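Local atomic coordinates of cellulase IBT99 (Metagenomes, PDB entry 6WBT), a protein that probably hydrolyses 6-phospho-alpha-glucosides as a family 4 glycosidase, and binds NAD, a manganese ion and glucose-6-phosphate. Residues 251-256 / 270-275; 325-330 / 338-343; 342-347 / 370-375. All coordinates share one frame; numbering follows the deposited sequence.

Contact 1 of 3, residues 251-256 / 270-275; sequences SALISS and YLMPDS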
loop_
_atom_site.group_PDB
_atom_site.type_symbol
_atom_site.label_atom_id
_atom_site.label_comp_id
_atom_site.label_asym_id
_atom_site.label_seq_id
_atom_site.Cartn_x
_atom_site.Cartn_y
_atom_site.Cartn_z
ATOM N N SER A 251 -5.448 17.958 -30.148
ATOM C CA SER A 251 -5.262 18.164 -28.718
ATOM C C SER A 251 -6.072 19.334 -28.179
ATOM O O SER A 251 -6.170 19.484 -26.956
ATOM C CB SER A 251 -3.779 18.379 -28.409
ATOM O OG SER A 251 -3.005 17.264 -28.815
ATOM N N ALA A 252 -6.650 20.162 -29.054
ATOM C CA ALA A 252 -7.454 21.289 -28.593
ATOM C C ALA A 252 -8.714 20.816 -27.883
ATOM O O ALA A 252 -9.101 21.377 -26.851
ATOM C CB ALA A 252 -7.808 22.195 -29.772
ATOM N N LEU A 253 -9.367 19.783 -28.419
ATOM C CA LEU A 253 -10.580 19.269 -27.790
ATOM C C LEU A 253 -10.270 18.599 -26.458
ATOM O O LEU A 253 -11.004 18.783 -25.479
ATOM C CB LEU A 253 -11.290 18.291 -28.728
ATOM C CG LEU A 253 -12.071 18.856 -29.920
ATOM C CD1 LEU A 253 -12.986 19.990 -29.476
ATOM C CD2 LEU A 253 -11.154 19.303 -31.053
ATOM N N ILE A 254 -9.187 17.823 -26.398
ATOM C CA ILE A 254 -8.843 17.123 -25.163
ATOM C C ILE A 254 -8.407 18.112 -24.088
ATOM O O ILE A 254 -8.774 17.975 -22.915
ATOM C CB ILE A 254 -7.761 16.062 -25.437
ATOM C CG1 ILE A 254 -8.271 15.037 -26.452
ATOM C CG2 ILE A 254 -7.346 15.375 -24.145
ATOM C CD1 ILE A 254 -7.279 13.938 -26.764
ATOM N N SER A 255 -7.625 19.125 -24.468
ATOM C CA SER A 255 -7.180 20.126 -23.507
ATOM C C SER A 255 -8.295 21.072 -23.079
ATOM O O SER A 255 -8.114 21.812 -22.106
ATOM C CB SER A 255 -6.015 20.931 -24.087
ATOM O OG SER A 255 -6.385 21.566 -25.297
ATOM N N SER A 256 -9.431 21.070 -23.775
ATOM C CA SER A 256 -10.557 21.916 -23.401
ATOM C C SER A 256 -11.550 21.205 -22.493
ATOM O O SER A 256 -12.178 21.853 -21.647
ATOM C CB SER A 256 -11.281 22.419 -24.652
ATOM O OG SER A 256 -10.426 23.213 -25.455
ATOM N N TYR A 270 -7.260 7.046 -27.790
ATOM C CA TYR A 270 -7.958 6.441 -26.662
ATOM C C TYR A 270 -9.222 7.210 -26.294
ATOM O O TYR A 270 -10.293 6.613 -26.142
ATOM C CB TYR A 270 -7.026 6.348 -25.451
ATOM C CG TYR A 270 -5.913 5.340 -25.611
ATOM C CD1 TYR A 270 -6.119 3.999 -25.312
ATOM C CD2 TYR A 270 -4.657 5.725 -26.059
ATOM C CE1 TYR A 270 -5.104 3.071 -25.455
ATOM C CE2 TYR A 270 -3.638 4.805 -26.205
ATOM C CZ TYR A 270 -3.866 3.480 -25.903
ATOM O OH TYR A 270 -2.855 2.558 -26.046
ATOM N N LEU A 271 -9.115 8.529 -26.144
ATOM C CA LEU A 271 -10.272 9.339 -25.788
ATOM C C LEU A 271 -11.196 9.596 -26.969
ATOM O O LEU A 271 -12.381 9.881 -26.758
ATOM C CB LEU A 271 -9.819 10.673 -25.191
ATOM C CG LEU A 271 -9.029 10.586 -23.885
ATOM C CD1 LEU A 271 -8.612 11.970 -23.416
ATOM C CD2 LEU A 271 -9.842 9.875 -22.814
HETATM N N MSE A 272 -10.691 9.510 -28.195
HETATM C CA MSE A 272 -11.514 9.758 -29.374
HETATM C C MSE A 272 -11.324 8.706 -30.470
HETATM O O MSE A 272 -10.855 9.032 -31.560
HETATM C CB MSE A 272 -11.207 11.149 -29.942
HETATM C CG MSE A 272 -11.314 12.280 -28.928
HETATM SE SE MSE A 272 -10.379 13.906 -29.467
HETATM C CE MSE A 272 -11.672 14.606 -30.746
ATOM N N PRO A 273 -11.687 7.448 -30.194
ATOM C CA PRO A 273 -11.607 6.435 -31.258
ATOM C C PRO A 273 -12.639 6.639 -32.352
ATOM O O PRO A 273 -12.414 6.196 -33.485
ATOM C CB PRO A 273 -11.830 5.116 -30.506
ATOM C CG PRO A 273 -12.635 5.503 -29.322
ATOM C CD PRO A 273 -12.135 6.862 -28.919
ATOM N N ASP A 274 -13.762 7.295 -32.051
ATOM C CA ASP A 274 -14.766 7.557 -33.077
ATOM C C ASP A 274 -14.208 8.453 -34.177
ATOM O O ASP A 274 -14.357 8.160 -35.369
ATOM C CB ASP A 274 -16.009 8.192 -32.450
ATOM C CG ASP A 274 -16.982 7.165 -31.911
ATOM O OD1 ASP A 274 -16.765 5.956 -32.142
ATOM O OD2 ASP A 274 -17.969 7.566 -31.260
ATOM N N SER A 275 -13.555 9.551 -33.792
ATOM C CA SER A 275 -13.052 10.505 -34.772
ATOM C C SER A 275 -11.808 10.016 -35.501
ATOM O O SER A 275 -11.348 10.697 -36.423
ATOM C CB SER A 275 -12.755 11.843 -34.093
ATOM O OG SER A 275 -11.745 11.701 -33.110
#

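Contact 2 of 3, residues 325-330 / 338-343; sequences IVKVVE and SRQLVI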
loop_
_atom_site.group_PDB
_atom_site.type_symbol
_atom_site.label_atom_id
_atom_site.label_comp_id
_atom_site.label_asym_id
_atom_site.label_seq_id
_atom_site.Cartn_x
_atom_site.Cartn_y
_atom_site.Cartn_z
ATOM N N ILE A 325 18.210 10.949 -28.118
ATOM C CA ILE A 325 18.792 9.643 -27.824
ATOM C C ILE A 325 20.288 9.770 -27.554
ATOM O O ILE A 325 20.829 9.106 -26.660
ATOM C CB ILE A 325 18.500 8.664 -28.974
ATOM C CG1 ILE A 325 16.991 8.547 -29.188
ATOM C CG2 ILE A 325 19.110 7.301 -28.684
ATOM C CD1 ILE A 325 16.608 7.987 -30.535
ATOM N N VAL A 326 20.977 10.621 -28.316
ATOM C CA VAL A 326 22.408 10.816 -28.102
ATOM C C VAL A 326 22.666 11.470 -26.750
ATOM O O VAL A 326 23.653 11.159 -26.073
ATOM C CB VAL A 326 23.011 11.632 -29.261
ATOM C CG1 VAL A 326 24.449 12.021 -28.958
ATOM C CG2 VAL A 326 22.941 10.836 -30.555
ATOM N N LYS A 327 21.775 12.370 -26.324
ATOM C CA LYS A 327 21.935 13.014 -25.023
ATOM C C LYS A 327 21.854 12.006 -23.883
ATOM O O LYS A 327 22.532 12.169 -22.861
ATOM C CB LYS A 327 20.880 14.109 -24.852
ATOM C CG LYS A 327 20.909 14.811 -23.503
ATOM C CD LYS A 327 22.281 15.400 -23.211
ATOM C CE LYS A 327 22.340 15.988 -21.810
ATOM N NZ LYS A 327 23.718 16.414 -21.441
ATOM N N VAL A 328 21.044 10.958 -24.038
ATOM C CA VAL A 328 20.928 9.944 -22.993
ATOM C C VAL A 328 22.222 9.142 -22.881
ATOM O O VAL A 328 22.770 8.974 -21.785
ATOM C CB VAL A 328 19.716 9.034 -23.262
ATOM C CG1 VAL A 328 19.758 7.820 -22.356
ATOM C CG2 VAL A 328 18.417 9.808 -23.058
ATOM N N VAL A 329 22.725 8.635 -24.010
ATOM C CA VAL A 329 23.992 7.904 -24.004
ATOM C C VAL A 329 25.111 8.784 -23.473
ATOM O O VAL A 329 25.940 8.346 -22.667
ATOM C CB VAL A 329 24.327 7.386 -25.415
ATOM C CG1 VAL A 329 25.632 6.602 -25.390
ATOM C CG2 VAL A 329 23.189 6.558 -25.980
ATOM N N GLU A 330 25.159 10.038 -23.927
ATOM C CA GLU A 330 26.188 10.961 -23.465
ATOM C C GLU A 330 26.106 11.164 -21.958
ATOM O O GLU A 330 27.134 11.243 -21.275
ATOM C CB GLU A 330 26.053 12.292 -24.202
ATOM C CG GLU A 330 27.064 13.342 -23.797
ATOM C CD GLU A 330 26.826 14.667 -24.490
ATOM O OE1 GLU A 330 26.259 14.667 -25.603
ATOM O OE2 GLU A 330 27.201 15.712 -23.920
ATOM N N SER A 338 21.441 14.239 -16.587
ATOM C CA SER A 338 20.436 14.881 -17.422
ATOM C C SER A 338 19.039 14.433 -17.013
ATOM O O SER A 338 18.790 13.247 -16.782
ATOM C CB SER A 338 20.684 14.559 -18.895
ATOM O OG SER A 338 19.749 15.226 -19.726
ATOM N N ARG A 339 18.122 15.393 -16.925
ATOM C CA ARG A 339 16.751 15.132 -16.504
ATOM C C ARG A 339 15.900 14.866 -17.741
ATOM O O ARG A 339 15.574 15.793 -18.491
ATOM C CB ARG A 339 16.205 16.308 -15.699
ATOM C CG ARG A 339 14.849 16.059 -15.063
ATOM C CD ARG A 339 14.367 17.291 -14.315
ATOM N NE ARG A 339 13.100 17.059 -13.628
ATOM C CZ ARG A 339 11.907 17.208 -14.191
ATOM N NH1 ARG A 339 11.812 17.588 -15.459
ATOM N NH2 ARG A 339 10.807 16.977 -13.489
ATOM N N GLN A 340 15.538 13.602 -17.954
ATOM C CA GLN A 340 14.763 13.196 -19.117
ATOM C C GLN A 340 13.533 12.415 -18.674
ATOM O O GLN A 340 13.454 11.925 -17.545
ATOM C CB GLN A 340 15.597 12.341 -20.082
ATOM C CG GLN A 340 16.896 12.987 -20.535
ATOM C CD GLN A 340 16.674 14.220 -21.392
ATOM O OE1 GLN A 340 15.594 14.421 -21.947
ATOM N NE2 GLN A 340 17.702 15.054 -21.501
ATOM N N LEU A 341 12.573 12.301 -19.589
ATOM C CA LEU A 341 11.354 11.527 -19.356
ATOM C C LEU A 341 11.593 10.114 -19.875
ATOM O O LEU A 341 11.495 9.856 -21.077
ATOM C CB LEU A 341 10.159 12.180 -20.043
ATOM C CG LEU A 341 9.917 13.667 -19.777
ATOM C CD1 LEU A 341 8.675 14.143 -20.516
ATOM C CD2 LEU A 341 9.796 13.946 -18.290
ATOM N N VAL A 342 11.909 9.194 -18.967
ATOM C CA VAL A 342 12.224 7.820 -19.322
ATOM C C VAL A 342 11.172 6.898 -18.714
ATOM O O VAL A 342 10.338 7.311 -17.908
ATOM C CB VAL A 342 13.636 7.409 -18.868
ATOM C CG1 VAL A 342 14.668 8.403 -19.378
ATOM C CG2 VAL A 342 13.686 7.309 -17.361
ATOM N N ILE A 343 11.230 5.632 -19.113
ATOM C CA ILE A 343 10.286 4.614 -18.671
ATOM C C ILE A 343 10.987 3.754 -17.628
ATOM O O ILE A 343 11.959 3.055 -17.936
ATOM C CB ILE A 343 9.781 3.768 -19.846
ATOM C CG1 ILE A 343 9.257 4.676 -20.960
ATOM C CG2 ILE A 343 8.700 2.805 -19.383
ATOM C CD1 ILE A 343 8.859 3.936 -22.211
#

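Contact 3 of 3, residues 342-347 / 370-375; sequences VIVPNN and VEPVRV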
loop_
_atom_site.group_PDB
_atom_site.type_symbol
_atom_site.label_atom_id
_atom_site.label_comp_id
_atom_site.label_asym_id
_atom_site.label_seq_id
_atom_site.Cartn_x
_atom_site.Cartn_y
_atom_site.Cartn_z
ATOM N N VAL A 342 11.909 9.194 -18.967
ATOM C CA VAL A 342 12.224 7.820 -19.322
ATOM C C VAL A 342 11.172 6.898 -18.714
ATOM O O VAL A 342 10.338 7.311 -17.908
ATOM C CB VAL A 342 13.636 7.409 -18.868
ATOM C CG1 VAL A 342 14.668 8.403 -19.378
ATOM C CG2 VAL A 342 13.686 7.309 -17.361
ATOM N N ILE A 343 11.230 5.632 -19.113
ATOM C CA ILE A 343 10.286 4.614 -18.671
ATOM C C ILE A 343 10.987 3.754 -17.628
ATOM O O ILE A 343 11.959 3.055 -17.936
ATOM C CB ILE A 343 9.781 3.768 -19.846
ATOM C CG1 ILE A 343 9.257 4.676 -20.960
ATOM C CG2 ILE A 343 8.700 2.805 -19.383
ATOM C CD1 ILE A 343 8.859 3.936 -22.211
ATOM N N VAL A 344 10.496 3.800 -16.395
ATOM C CA VAL A 344 11.113 3.073 -15.288
ATOM C C VAL A 344 10.042 2.247 -14.592
ATOM O O VAL A 344 8.841 2.545 -14.692
ATOM C CB VAL A 344 11.800 4.032 -14.288
ATOM C CG1 VAL A 344 12.985 4.722 -14.939
ATOM C CG2 VAL A 344 10.801 5.052 -13.767
ATOM N N PRO A 345 10.444 1.188 -13.889
ATOM C CA PRO A 345 9.492 0.483 -13.020
ATOM C C PRO A 345 9.032 1.399 -11.896
ATOM O O PRO A 345 9.838 2.099 -11.280
ATOM C CB PRO A 345 10.302 -0.705 -12.488
ATOM C CG PRO A 345 11.431 -0.864 -13.454
ATOM C CD PRO A 345 11.750 0.510 -13.942
ATOM N N ASN A 346 7.723 1.392 -11.638
ATOM C CA ASN A 346 7.124 2.271 -10.640
ATOM C C ASN A 346 7.752 2.065 -9.269
ATOM O O ASN A 346 8.549 2.894 -8.816
ATOM C CB ASN A 346 5.613 2.043 -10.563
ATOM C CG ASN A 346 4.910 3.097 -9.737
ATOM O OD1 ASN A 346 5.400 4.217 -9.597
ATOM N ND2 ASN A 346 3.755 2.747 -9.185
ATOM N N ASN A 347 7.394 0.965 -8.604
ATOM C CA ASN A 347 7.949 0.615 -7.297
ATOM C C ASN A 347 7.759 1.748 -6.290
ATOM O O ASN A 347 8.625 2.018 -5.454
ATOM C CB ASN A 347 9.426 0.229 -7.414
ATOM C CG ASN A 347 9.626 -1.115 -8.088
ATOM O OD1 ASN A 347 8.812 -2.026 -7.936
ATOM N ND2 ASN A 347 10.715 -1.246 -8.837
ATOM N N VAL A 370 19.031 5.172 -14.175
ATOM C CA VAL A 370 18.131 6.304 -13.998
ATOM C C VAL A 370 17.716 6.387 -12.538
ATOM O O VAL A 370 17.385 5.371 -11.913
ATOM C CB VAL A 370 16.898 6.187 -14.912
ATOM C CG1 VAL A 370 15.927 7.324 -14.635
ATOM C CG2 VAL A 370 17.318 6.183 -16.371
ATOM N N GLU A 371 17.737 7.601 -11.991
ATOM C CA GLU A 371 17.221 7.867 -10.652
ATOM C C GLU A 371 15.901 8.616 -10.771
ATOM O O GLU A 371 15.896 9.848 -10.920
ATOM C CB GLU A 371 18.228 8.676 -9.830
ATOM C CG GLU A 371 19.426 7.866 -9.362
ATOM C CD GLU A 371 20.309 8.634 -8.399
ATOM O OE1 GLU A 371 20.267 9.881 -8.417
ATOM O OE2 GLU A 371 21.040 7.988 -7.620
ATOM N N PRO A 372 14.762 7.930 -10.724
ATOM C CA PRO A 372 13.477 8.611 -10.897
ATOM C C PRO A 372 13.074 9.392 -9.657
ATOM O O PRO A 372 13.365 9.006 -8.522
ATOM C CB PRO A 372 12.495 7.459 -11.158
ATOM C CG PRO A 372 13.349 6.234 -11.385
ATOM C CD PRO A 372 14.602 6.473 -10.615
ATOM N N VAL A 373 12.383 10.503 -9.892
ATOM C CA VAL A 373 11.918 11.356 -8.806
ATOM C C VAL A 373 10.596 10.826 -8.268
ATOM O O VAL A 373 9.791 10.233 -8.996
ATOM C CB VAL A 373 11.790 12.819 -9.277
ATOM C CG1 VAL A 373 13.152 13.368 -9.674
ATOM C CG2 VAL A 373 10.809 12.923 -10.435
ATOM N N ARG A 374 10.371 11.037 -6.974
ATOM C CA ARG A 374 9.136 10.607 -6.321
ATOM C C ARG A 374 8.001 11.512 -6.782
ATOM O O ARG A 374 7.880 12.655 -6.337
ATOM C CB ARG A 374 9.297 10.639 -4.805
ATOM C CG ARG A 374 8.154 9.986 -4.037
ATOM C CD ARG A 374 7.140 11.006 -3.535
ATOM N NE ARG A 374 7.668 11.820 -2.445
ATOM C CZ ARG A 374 8.137 13.055 -2.590
ATOM N NH1 ARG A 374 8.144 13.629 -3.786
ATOM N NH2 ARG A 374 8.599 13.718 -1.538
ATOM N N VAL A 375 7.161 10.999 -7.681
ATOM C CA VAL A 375 6.080 11.808 -8.235
ATOM C C VAL A 375 4.979 12.010 -7.202
ATOM O O VAL A 375 4.482 13.125 -7.010
ATOM C CB VAL A 375 5.535 11.161 -9.521
ATOM C CG1 VAL A 375 4.410 12.003 -10.103
ATOM C CG2 VAL A 375 6.655 10.981 -10.536
#

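Contact 1 of 3, residues 251-256 / 270-275
I254 carries most of the apolar packing here, meeting L271 and M272 with different branches. Its CG2 methyl lies 3.7 Å from L271 CD1, while on the other branch I254 CG1 is 3.8 Å from the selenium atom SE of M272, which is modelled as selenomethionine. The tip of the longer branch falls between the two partners: I254 CD1 is 4.1 Å from L271 CD1 and equally far from M272 SE. This split follows from the first torsion of I254 (chi1 -60°), which puts CG2 anti to the backbone N and CG1 anti to the carbonyl carbon. The chain of M272 bends at chi3 (78°), and its end methyl CE lies 4.2 Å from L253 CB, a looser touch at the exposed edge.

The packing joins helix 251-257 to the turn that leads into the short helix 274-277, within the C-terminal domain of the family 4 glycosidases. The same turn belongs to a subunit interface. L271 O accepts a hydrogen bond from S421 OG of the second subunit, whose T413 and L422 pack on L271 and M272.

The contact between the segments is purely apolar; several side-chain hydrogen bonds lie within each segment. S251 O is gripped twice, by S255 N and by S255 OG, the latter at 2.7 Å from S251 O, and the two donors arrive from opposite faces of the carbonyl plane. S256 OG binds A252 O in the same i to i-4 manner. In the other segment, S275 OG reaches M272 O from above the carbonyl plane, 35° out of it, at 3.2 Å between the two oxygens.

Contact 2 of 3, residues 325-330 / 338-343
S338 sets its side chain against the aliphatic part of K327: its OG lies 3.4 Å from K327 CE, and S338 CB is 3.6 Å from the same carbon. K327 gets there with CG anti to the backbone N (chi1 177°) and a bend at chi2, and its NZ forms a salt bridge with E336, in the connection just before the strand. Two residues on, Q340 points to the same side. Its NE2 gives a hydrogen bond of 2.7 Å to S338 OG, with an N-H...O angle of 149° and the oxygen tilted out of the amide plane, and this bond holds the amide end near K327 CG, 3.8 Å from Q340 NE2. The Q340 and K327 side chains cross at about a right angle. Lower on the chain, Q340 CG faces V328 CG2 at 4.3 Å. Helix 321-334 thus packs on the sheet beside its first antiparallel strand, 338-345, and V328 also touches V145 and I168 of the parallel strands. The axes of the short segments 325-330 and 338-343 pass 9.5 Å apart, with N-to-C directions at 133°. Replacing S338 by an alanine is likely to leave Q340 NE2 without this acceptor and its amide freer to turn away from K327. With no hydrogen bond between the segments, helix and strand meet through van der Waals contact, while Q340 NE2 is paired with S338 OG and K327 NZ with E336.

Contact 3 of 3, residues 342-347 / 370-375
V344 sits against P372 and V370 across an antiparallel meander, strands 338-345, 358-366 and 369-372, at one end of the mixed sheet that continues the parallel Rossmann strands. The two outer strands of the meander are not hydrogen-bonded neighbours. Strand 358-366 runs between them in the sheet, and its I361 touches both V344 and P372. The crossing of the short segments at 77°, with axes 8.7 Å apart, is consistent with a strongly twisted meander, in which side chains of the first and third strands can meet.

From its root outward, V344 first presents CB, 4.0 Å from P372 CG. Its CG1 branch, anti to the carbonyl carbon (chi1 -66°), divides its contact, lying 3.9 Å from P372 CG and 3.9 Å from V370 CG1. Its CG2 branch, between the backbone N and the carbonyl carbon, within the two segments meets only the proline ring and comes to 3.7 Å from P372 CG, with P372 CB slightly farther. The ring is therefore met at its CG corner by both methyls.

V370 completes the patch from the third strand, 369-372. Because its CG1 is anti to the backbone N (chi1 176°), that methyl is directed at both valines of the first strand. The V342 and V370 side chains lie alongside each other, running opposite ways, and V342 also rests on I168 and I170 of strand 167-170. E371, whose side chain starts away from 342-347, forms a salt bridge with R368 and another with R339 of the third subunit; R374, in the following loop, hydrogen-bonds to P345 O and N346 O of that subunit. V342 CG2 lies 3.5 Å from V370 CG1 and 3.9 Å from V370 CG2.

How the contacts relate
Following the chain from the N terminus, contact 1 comes first and closes a loop of 13 residues between helix 251-257 and the turn before helix 274-277. It is finished before the others open and stands apart, its centre 29 Å from that of contact 2 and 28 Å from that of contact 3. Contact 2 then closes a tight helix-to-strand connection of seven residues. Contact 3 starts on the strand where contact 2 ends, the two sharing V342 and I343, and spans 22 residues that include strand 358-366. None nests within another: contact 2 packs helix 321-334 on the sheet, and contact 3 joins its strands 338-345 and 369-372, the latter outermost within this chain.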